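Local coordinates for protein Uly1 (Catenovulum maritimum, PDB 7DRQ) that probably cleaves the algal polysaccharide ulvan as a lyase of polysaccharide lyase family 24, and binds calcium ions, at residues T305-Y310 and I315-V320; I409-L414 and N429-V434. All blocks are in the same frame, centred on the assembly; numbering follows the deposited sequence.

Interaction 1: T305-Y310 and I315-V320; sequences TQWKNY and ITMPLV
Trp307 and Ile315 close a chain reversal at the rim of one sheet of the beta-propeller, where the short strand 307-308 meets the irregular loop that follows it. The reversal is fastened by one direct backbone bond: Ile315 N donates to Trp307 O at 3.1 Å, nearly straight at the hydrogen (165°). The same carbonyl has a second donor, a water 2.8 Å from Trp307 O. That water also donates to Ile315 O, at 2.6 Å, so it spans the two backbones beside the direct bond.

Beneath this polar link the contact is apolar. Ile315 lies along one side of the strand, its two branches spread between Trp307 and Asn309. With chi1 at 61°, CG1 lies between its own backbone N and carbonyl carbon and rests 3.8 Å from Trp307 CB, while the CG2 methyl goes the other way, to 3.7 Å from Asn309 N and on to Asn309 CB. With an alanine here both branches would be gone, which would probably leave a gap along Trp307 CB and Asn309 CB and remove much of the apolar cover under the reversal. Met317, present as selenomethionine, folds its bent chain over the indole in a Met-aromatic contact. Its CE methyl makes a CH-pi contact 4.1 Å from the centroid of the five-membered ring of Trp307, 28° off the normal, and SE of Met317 also lies over that face.

The indole is held from other directions as well, its NE1 bonding to Gly303 O and its ring meeting Phe246 edge-to-face. Strand 307-308 pairs antiparallel with 290-298, against whose Ala296 both Trp307 and Ile315 pack, and the indole reaches past it to Ile273 and Ile275 of strand 272-280.

Interaction 2: I409-L414 and N429-V434; sequences IYIIGL and NDFTRV
Ile409 and Ile411 belong to strand 408-415, Phe431 to the lead-in of strand 432-436; the two strands are next-but-one neighbours in a four-stranded antiparallel sheet, one blade of the beta-propeller. Strand 418-425 runs between them and pairs antiparallel with each, so the two strands have the same sense in the sheet, though the segments themselves are turned well away from parallel. They sit a full strand apart, with Ile411 CA 8.5 Å from Phe431 CA. Backbone bonds of Ile409 with Ala424, Ile411 with Glu422 and Thr432 with Gln423 tie both to this central strand.

The contact itself is made by side chains reaching across one face of the blade. The Phe431 side chain packs on Ala424 of the intervening strand and reaches beyond it to the far strand. Ile409 and Ile411, alternate residues of that strand, receive it. The CD1 methyl of Ile411 sits over a ring face of Phe431, 3.9 Å from the centroid and 17° off the normal, a CH-pi contact displaced toward the CE2 side of the ring. Ile409 comes to the outer end of the same ring: a chi1 of 58° sets CG1 between backbone N and carbonyl carbon, and from there its CD1 arrives obliquely, 3.6 Å from Phe431 CZ. Both isoleucine chains cross the phenylalanine at about a right angle.

The ring is bordered on its edge by a polar group of its own segment. Asn429 OD1, which also bonds to His380 ND1, lies in the plane of the Phe431 ring, 3.7 Å from CE1.

Interactions 1 and 2 lie in separate sheets of the propeller, their centres 32 Å apart and their nearest atoms about 15 Å apart, so they do not touch. They follow one another along the chain, interaction 1 ending before interaction 2 begins. In both, a terminal methyl rests on an aromatic face, but 305-310 and 315-320 are also joined directly through the backbone, whereas 409-414 and 429-434 are separated by an intervening strand. Each is structural packing away from the annotated calcium sites. At interaction 2 the Ile409 side chain is about 13 Å from a bound calcium ion.

Interaction 1: T305-Y310 and I315-V320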
ATOM      1  N   THR A 305      -2.396  11.838 -19.323  1.00 16.90           N
ATOM      2  CA  THR A 305      -2.055  13.206 -19.687  1.00 12.79           C
ATOM      3  C   THR A 305      -2.733  14.175 -18.730  1.00 14.27           C
ATOM      4  O   THR A 305      -3.386  13.766 -17.765  1.00 12.75           O
ATOM      5  CB  THR A 305      -2.464  13.497 -21.134  1.00 16.18           C
ATOM      6  OG1 THR A 305      -3.896  13.463 -21.238  1.00 17.76           O
ATOM      7  CG2 THR A 305      -1.876  12.446 -22.073  1.00 16.79           C
ATOM      8  N   GLN A 306      -2.568  15.476 -18.998  1.00 11.32           N
ATOM      9  CA  GLN A 306      -3.306  16.521 -18.279  1.00 13.90           C
ATOM     10  C   GLN A 306      -2.979  16.538 -16.788  1.00 12.28           C
ATOM     11  O   GLN A 306      -3.859  16.740 -15.948  1.00 13.88           O
ATOM     12  CB  GLN A 306      -4.814  16.356 -18.477  1.00 15.13           C
ATOM     13  CG  GLN A 306      -5.276  16.450 -19.926  1.00 18.45           C
ATOM     14  CD  GLN A 306      -6.774  16.290 -20.029  1.00 21.34           C
ATOM     15  OE1 GLN A 306      -7.531  17.048 -19.413  1.00 23.68           O
ATOM     16  NE2 GLN A 306      -7.217  15.289 -20.779  1.00 24.18           N
ATOM     17  N   TRP A 307      -1.716  16.306 -16.457  1.00 11.71           N
ATOM     18  CA  TRP A 307      -1.283  16.345 -15.065  1.00 12.93           C
ATOM     19  C   TRP A 307      -1.015  17.777 -14.631  1.00 13.18           C
ATOM     20  O   TRP A 307      -0.402  18.565 -15.365  1.00 13.26           O
ATOM     21  CB  TRP A 307      -0.029  15.495 -14.874  1.00 12.47           C
ATOM     22  CG  TRP A 307      -0.349  14.043 -14.717  1.00 12.93           C
ATOM     23  CD1 TRP A 307      -0.426  13.108 -15.705  1.00 14.93           C
ATOM     24  CD2 TRP A 307      -0.648  13.359 -13.487  1.00 11.37           C
ATOM     25  NE1 TRP A 307      -0.745  11.878 -15.173  1.00 12.67           N
ATOM     26  CE2 TRP A 307      -0.895  12.007 -13.813  1.00 14.61           C
ATOM     27  CE3 TRP A 307      -0.730  13.760 -12.149  1.00 10.41           C
ATOM     28  CZ2 TRP A 307      -1.213  11.050 -12.849  1.00 10.48           C
ATOM     29  CZ3 TRP A 307      -1.048  12.798 -11.178  1.00  8.92           C
ATOM     30  CH2 TRP A 307      -1.291  11.468 -11.537  1.00 11.62           C
ATOM     31  N   LYS A 308      -1.466  18.106 -13.418  1.00 14.63           N
ATOM     32  CA  LYS A 308      -1.443  19.467 -12.912  1.00 12.12           C
ATOM     33  C   LYS A 308      -1.028  19.476 -11.444  1.00 13.50           C
ATOM     34  O   LYS A 308      -1.202  18.492 -10.729  1.00 11.57           O
ATOM     35  CB  LYS A 308      -2.813  20.135 -13.061  1.00 13.85           C
ATOM     36  CG  LYS A 308      -3.443  19.890 -14.433  1.00 22.03           C
ATOM     37  CD  LYS A 308      -4.313  21.024 -14.874  1.00 25.17           C
ATOM     38  CE  LYS A 308      -4.668  20.890 -16.354  1.00 23.34           C
ATOM     39  NZ  LYS A 308      -6.082  20.497 -16.543  1.00 23.74           N
ATOM     40  N   ASN A 309      -0.488  20.606 -10.997  1.00 10.70           N
ATOM     41  CA  ASN A 309      -0.209  20.766  -9.578  1.00 11.03           C
ATOM     42  C   ASN A 309      -1.447  21.337  -8.886  1.00 11.08           C
ATOM     43  O   ASN A 309      -2.499  21.523  -9.502  1.00 15.48           O
ATOM     44  CB  ASN A 309       1.047  21.616  -9.356  1.00  9.86           C
ATOM     45  CG  ASN A 309       0.904  23.051  -9.854  1.00 14.00           C
ATOM     46  OD1 ASN A 309      -0.199  23.565 -10.033  1.00 12.74           O
ATOM     47  ND2 ASN A 309       2.045  23.710 -10.065  1.00 14.96           N
ATOM     48  N   TYR A 310      -1.339  21.613  -7.581  1.00 10.35           N
ATOM     49  CA  TYR A 310      -2.547  21.970  -6.843  1.00 12.08           C
ATOM     50  C   TYR A 310      -3.128  23.293  -7.311  1.00 14.46           C
ATOM     51  O   TYR A 310      -4.334  23.513  -7.154  1.00 12.77           O
ATOM     52  CB  TYR A 310      -2.280  22.012  -5.332  1.00 11.23           C
ATOM     53  CG  TYR A 310      -1.704  23.318  -4.818  1.00 10.58           C
ATOM     54  CD1 TYR A 310      -0.335  23.566  -4.856  1.00 12.66           C
ATOM     55  CD2 TYR A 310      -2.531  24.294  -4.270  1.00 13.22           C
ATOM     56  CE1 TYR A 310       0.194  24.764  -4.381  1.00 15.94           C
ATOM     57  CE2 TYR A 310      -2.017  25.479  -3.789  1.00 14.27           C
ATOM     58  CZ  TYR A 310      -0.662  25.714  -3.843  1.00 19.79           C
ATOM     59  OH  TYR A 310      -0.179  26.903  -3.350  1.00 18.95           O
ATOM     60  N   ILE A 315       2.121  20.284 -15.208  1.00 15.41           N
ATOM     61  CA  ILE A 315       3.462  19.910 -14.784  1.00  9.33           C
ATOM     62  C   ILE A 315       4.112  19.085 -15.884  1.00 13.23           C
ATOM     63  O   ILE A 315       3.447  18.486 -16.734  1.00 12.14           O
ATOM     64  CB  ILE A 315       3.476  19.149 -13.435  1.00 10.91           C
ATOM     65  CG1 ILE A 315       2.681  17.838 -13.532  1.00 11.74           C
ATOM     66  CG2 ILE A 315       2.897  20.041 -12.333  1.00 11.33           C
ATOM     67  CD1 ILE A 315       2.968  16.868 -12.379  1.00 10.90           C
ATOM     68  N   THR A 316       5.440  19.088 -15.875  1.00 12.18           N
ATOM     69  CA  THR A 316       6.209  18.235 -16.770  1.00 13.67           C
ATOM     70  C   THR A 316       5.864  16.773 -16.523  1.00 13.16           C
ATOM     71  O   THR A 316       5.750  16.339 -15.378  1.00 11.96           O
ATOM     72  CB  THR A 316       7.705  18.464 -16.539  1.00 14.06           C
ATOM     73  OG1 THR A 316       8.011  19.850 -16.750  1.00 13.35           O
ATOM     74  CG2 THR A 316       8.544  17.612 -17.488  1.00 14.56           C
HETATM   75  N   MSE A 317       5.690  16.010 -17.602  1.00 12.04           N
HETATM   76  CA  MSE A 317       5.272  14.611 -17.490  1.00 12.16           C
HETATM   77  C   MSE A 317       5.949  13.778 -18.586  1.00 14.43           C
HETATM   78  O   MSE A 317       5.744  14.046 -19.778  1.00 12.80           O
HETATM   79  CB  MSE A 317       3.742  14.505 -17.574  1.00 12.24           C
HETATM   80  CG  MSE A 317       3.164  13.102 -17.409  1.00 14.17           C
HETATM   81 SE   MSE A 317       3.624  12.336 -15.657  1.00 24.02          SE
HETATM   82  CE  MSE A 317       3.381  13.945 -14.594  1.00  4.89           C
ATOM     83  N   PRO A 318       6.755  12.775 -18.202  1.00 12.92           N
ATOM     84  CA  PRO A 318       7.054  12.367 -16.816  1.00 13.29           C
ATOM     85  C   PRO A 318       7.820  13.439 -16.036  1.00 12.77           C
ATOM     86  O   PRO A 318       8.654  14.149 -16.608  1.00 13.25           O
ATOM     87  CB  PRO A 318       7.918  11.112 -16.987  1.00 15.34           C
ATOM     88  CG  PRO A 318       7.729  10.680 -18.405  1.00 19.84           C
ATOM     89  CD  PRO A 318       7.434  11.917 -19.184  1.00 14.95           C
ATOM     90  N   LEU A 319       7.510  13.564 -14.746  1.00 12.30           N
ATOM     91  CA  LEU A 319       8.097  14.621 -13.934  1.00 13.10           C
ATOM     92  C   LEU A 319       9.584  14.381 -13.702  1.00 10.98           C
ATOM     93  O   LEU A 319      10.018  13.252 -13.453  1.00 11.81           O
ATOM     94  CB  LEU A 319       7.373  14.699 -12.582  1.00 10.98           C
ATOM     95  CG  LEU A 319       7.596  15.924 -11.704  1.00 12.18           C
ATOM     96  CD1 LEU A 319       7.231  17.212 -12.435  1.00 14.05           C
ATOM     97  CD2 LEU A 319       6.795  15.783 -10.372  1.00  9.84           C
ATOM     98  N   VAL A 320      10.362  15.460 -13.756  1.00 12.67           N
ATOM     99  CA  VAL A 320      11.793  15.417 -13.483  1.00 12.08           C
ATOM    100  C   VAL A 320      12.149  16.185 -12.219  1.00 10.89           C
ATOM    101  O   VAL A 320      12.958  15.713 -11.419  1.00 11.63           O
ATOM    102  CB  VAL A 320      12.609  15.945 -14.681  1.00 14.92           C
ATOM    103  CG1 VAL A 320      14.106  15.879 -14.367  1.00 13.28           C
ATOM    104  CG2 VAL A 320      12.283  15.156 -15.941  1.00 13.66           C
TER
HETATM  105  O   HOH W   1       1.073  17.915 -17.646  1.00 16.40           O

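Interaction 2: I409-L414 and N429-V434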
ATOM      1  N   ILE A 409     -13.630  13.978   6.100  1.00 10.69           N
ATOM      2  CA  ILE A 409     -12.403  13.201   6.194  1.00 10.35           C
ATOM      3  C   ILE A 409     -12.389  12.509   7.552  1.00 11.69           C
ATOM      4  O   ILE A 409     -13.071  12.921   8.494  1.00 10.63           O
ATOM      5  CB  ILE A 409     -11.127  14.056   6.006  1.00  9.51           C
ATOM      6  CG1 ILE A 409     -11.081  15.183   7.045  1.00 11.29           C
ATOM      7  CG2 ILE A 409     -11.047  14.582   4.571  1.00  9.02           C
ATOM      8  CD1 ILE A 409      -9.768  16.019   6.995  1.00 10.33           C
ATOM      9  N   TYR A 410     -11.598  11.444   7.646  1.00  9.54           N
ATOM     10  CA  TYR A 410     -11.603  10.598   8.831  1.00 11.67           C
ATOM     11  C   TYR A 410     -10.191  10.210   9.232  1.00 12.48           C
ATOM     12  O   TYR A 410      -9.344   9.946   8.376  1.00 13.26           O
ATOM     13  CB  TYR A 410     -12.399   9.311   8.614  1.00 11.39           C
ATOM     14  CG  TYR A 410     -13.834   9.531   8.263  1.00 13.67           C
ATOM     15  CD1 TYR A 410     -14.803   9.628   9.258  1.00 10.48           C
ATOM     16  CD2 TYR A 410     -14.235   9.629   6.936  1.00 13.84           C
ATOM     17  CE1 TYR A 410     -16.133   9.817   8.938  1.00 12.12           C
ATOM     18  CE2 TYR A 410     -15.563   9.829   6.611  1.00 14.51           C
ATOM     19  CZ  TYR A 410     -16.503   9.917   7.614  1.00 16.43           C
ATOM     20  OH  TYR A 410     -17.825  10.117   7.295  1.00 18.57           O
ATOM     21  N   ILE A 411      -9.962  10.175  10.552  1.00 10.77           N
ATOM     22  CA  ILE A 411      -8.856   9.456  11.162  1.00 12.03           C
ATOM     23  C   ILE A 411      -9.440   8.180  11.750  1.00 12.97           C
ATOM     24  O   ILE A 411     -10.458   8.229  12.447  1.00 12.15           O
ATOM     25  CB  ILE A 411      -8.168  10.298  12.249  1.00 13.24           C
ATOM     26  CG1 ILE A 411      -7.469  11.515  11.641  1.00 15.04           C
ATOM     27  CG2 ILE A 411      -7.178   9.451  13.050  1.00 12.88           C
ATOM     28  CD1 ILE A 411      -7.229  12.621  12.658  1.00 15.32           C
ATOM     29  N   ILE A 412      -8.828   7.040  11.443  1.00  8.48           N
ATOM     30  CA  ILE A 412      -9.328   5.742  11.882  1.00 14.07           C
ATOM     31  C   ILE A 412      -8.150   4.979  12.469  1.00 15.20           C
ATOM     32  O   ILE A 412      -7.098   4.864  11.830  1.00 14.16           O
ATOM     33  CB  ILE A 412      -9.974   4.954  10.729  1.00 11.25           C
ATOM     34  CG1 ILE A 412     -11.167   5.728  10.152  1.00 11.55           C
ATOM     35  CG2 ILE A 412     -10.380   3.542  11.188  1.00 10.68           C
ATOM     36  CD1 ILE A 412     -11.592   5.253   8.764  1.00 12.71           C
ATOM     37  N   GLY A 413      -8.322   4.457  13.674  1.00 10.67           N
ATOM     38  CA  GLY A 413      -7.194   3.834  14.316  1.00 12.24           C
ATOM     39  C   GLY A 413      -7.612   2.991  15.490  1.00 12.07           C
ATOM     40  O   GLY A 413      -8.793   2.703  15.685  1.00 11.64           O
ATOM     41  N   LEU A 414      -6.614   2.595  16.267  1.00 14.37           N
ATOM     42  CA  LEU A 414      -6.809   1.780  17.456  1.00 13.10           C
ATOM     43  C   LEU A 414      -6.358   2.584  18.659  1.00 16.90           C
ATOM     44  O   LEU A 414      -5.252   3.132  18.664  1.00 14.71           O
ATOM     45  CB  LEU A 414      -6.025   0.469  17.357  1.00 11.64           C
ATOM     46  CG  LEU A 414      -6.382  -0.358  16.118  1.00 13.18           C
ATOM     47  CD1 LEU A 414      -5.432  -1.545  15.911  1.00 11.57           C
ATOM     48  CD2 LEU A 414      -7.828  -0.850  16.217  1.00 12.24           C
ATOM     49  N   ASN A 429      -9.980  21.558   9.866  1.00 10.52           N
ATOM     50  CA  ASN A 429      -9.161  20.790  10.797  1.00 14.01           C
ATOM     51  C   ASN A 429      -9.923  20.504  12.094  1.00 13.28           C
ATOM     52  O   ASN A 429      -9.319  20.355  13.161  1.00 14.18           O
ATOM     53  CB  ASN A 429      -7.855  21.534  11.086  1.00 12.26           C
ATOM     54  CG  ASN A 429      -6.864  20.715  11.904  1.00 15.58           C
ATOM     55  OD1 ASN A 429      -6.673  19.509  11.683  1.00 13.17           O
ATOM     56  ND2 ASN A 429      -6.239  21.372  12.873  1.00 16.19           N
ATOM     57  N   ASP A 430     -11.248  20.393  12.021  1.00 14.07           N
ATOM     58  CA  ASP A 430     -12.078  20.324  13.233  1.00 15.19           C
ATOM     59  C   ASP A 430     -12.597  18.898  13.408  1.00 13.70           C
ATOM     60  O   ASP A 430     -13.708  18.560  12.988  1.00 13.76           O
ATOM     61  CB  ASP A 430     -13.210  21.328  13.160  1.00 20.89           C
ATOM     62  CG  ASP A 430     -12.712  22.761  13.174  1.00 31.93           C
ATOM     63  OD1 ASP A 430     -11.779  23.066  13.952  1.00 33.09           O
ATOM     64  OD2 ASP A 430     -13.257  23.578  12.401  1.00 38.04           O
ATOM     65  N   PHE A 431     -11.791  18.069  14.055  1.00 13.97           N
ATOM     66  CA  PHE A 431     -12.140  16.677  14.267  1.00 15.43           C
ATOM     67  C   PHE A 431     -12.907  16.497  15.565  1.00 18.53           C
ATOM     68  O   PHE A 431     -12.674  17.200  16.553  1.00 17.77           O
ATOM     69  CB  PHE A 431     -10.883  15.803  14.293  1.00 15.21           C
ATOM     70  CG  PHE A 431     -10.240  15.650  12.949  1.00 15.72           C
ATOM     71  CD1 PHE A 431      -9.341  16.600  12.492  1.00 14.47           C
ATOM     72  CD2 PHE A 431     -10.557  14.571  12.135  1.00 14.21           C
ATOM     73  CE1 PHE A 431      -8.747  16.472  11.227  1.00 16.31           C
ATOM     74  CE2 PHE A 431      -9.968  14.427  10.875  1.00 14.86           C
ATOM     75  CZ  PHE A 431      -9.061  15.382  10.429  1.00 13.32           C
ATOM     76  N   THR A 432     -13.828  15.540  15.548  1.00 15.12           N
ATOM     77  CA  THR A 432     -14.492  15.064  16.752  1.00 18.98           C
ATOM     78  C   THR A 432     -14.544  13.545  16.707  1.00 18.65           C
ATOM     79  O   THR A 432     -14.676  12.947  15.632  1.00 14.96           O
ATOM     80  CB  THR A 432     -15.915  15.621  16.888  1.00 20.80           C
ATOM     81  OG1 THR A 432     -16.702  15.189  15.777  1.00 24.39           O
ATOM     82  CG2 THR A 432     -15.915  17.134  16.930  1.00 20.35           C
ATOM     83  N   ARG A 433     -14.450  12.913  17.880  1.00 14.70           N
ATOM     84  CA  ARG A 433     -14.586  11.466  17.917  1.00 15.30           C
ATOM     85  C   ARG A 433     -16.050  11.075  17.742  1.00 19.37           C
ATOM     86  O   ARG A 433     -16.925  11.534  18.484  1.00 19.44           O
ATOM     87  CB  ARG A 433     -14.044  10.874  19.214  1.00 17.35           C
ATOM     88  CG  ARG A 433     -14.043   9.351  19.135  1.00 20.49           C
ATOM     89  CD  ARG A 433     -13.084   8.710  20.097  1.00 22.28           C
ATOM     90  NE  ARG A 433     -11.694   8.984  19.764  1.00 21.87           N
ATOM     91  CZ  ARG A 433     -10.671   8.419  20.390  1.00 21.84           C
ATOM     92  NH1 ARG A 433     -10.895   7.552  21.372  1.00 28.71           N
ATOM     93  NH2 ARG A 433      -9.431   8.714  20.045  1.00 21.22           N
ATOM     94  N   VAL A 434     -16.316  10.219  16.760  1.00 13.73           N
ATOM     95  CA  VAL A 434     -17.674   9.826  16.413  1.00 13.24           C
ATOM     96  C   VAL A 434     -17.894   8.327  16.519  1.00 14.30           C
ATOM     97  O   VAL A 434     -19.022   7.860  16.314  1.00 14.09           O
ATOM     98  CB  VAL A 434     -18.049  10.331  15.004  1.00 16.00           C
ATOM     99  CG1 VAL A 434     -18.242  11.849  15.015  1.00 17.68           C
ATOM    100  CG2 VAL A 434     -16.950   9.987  14.024  1.00 18.77           C
TER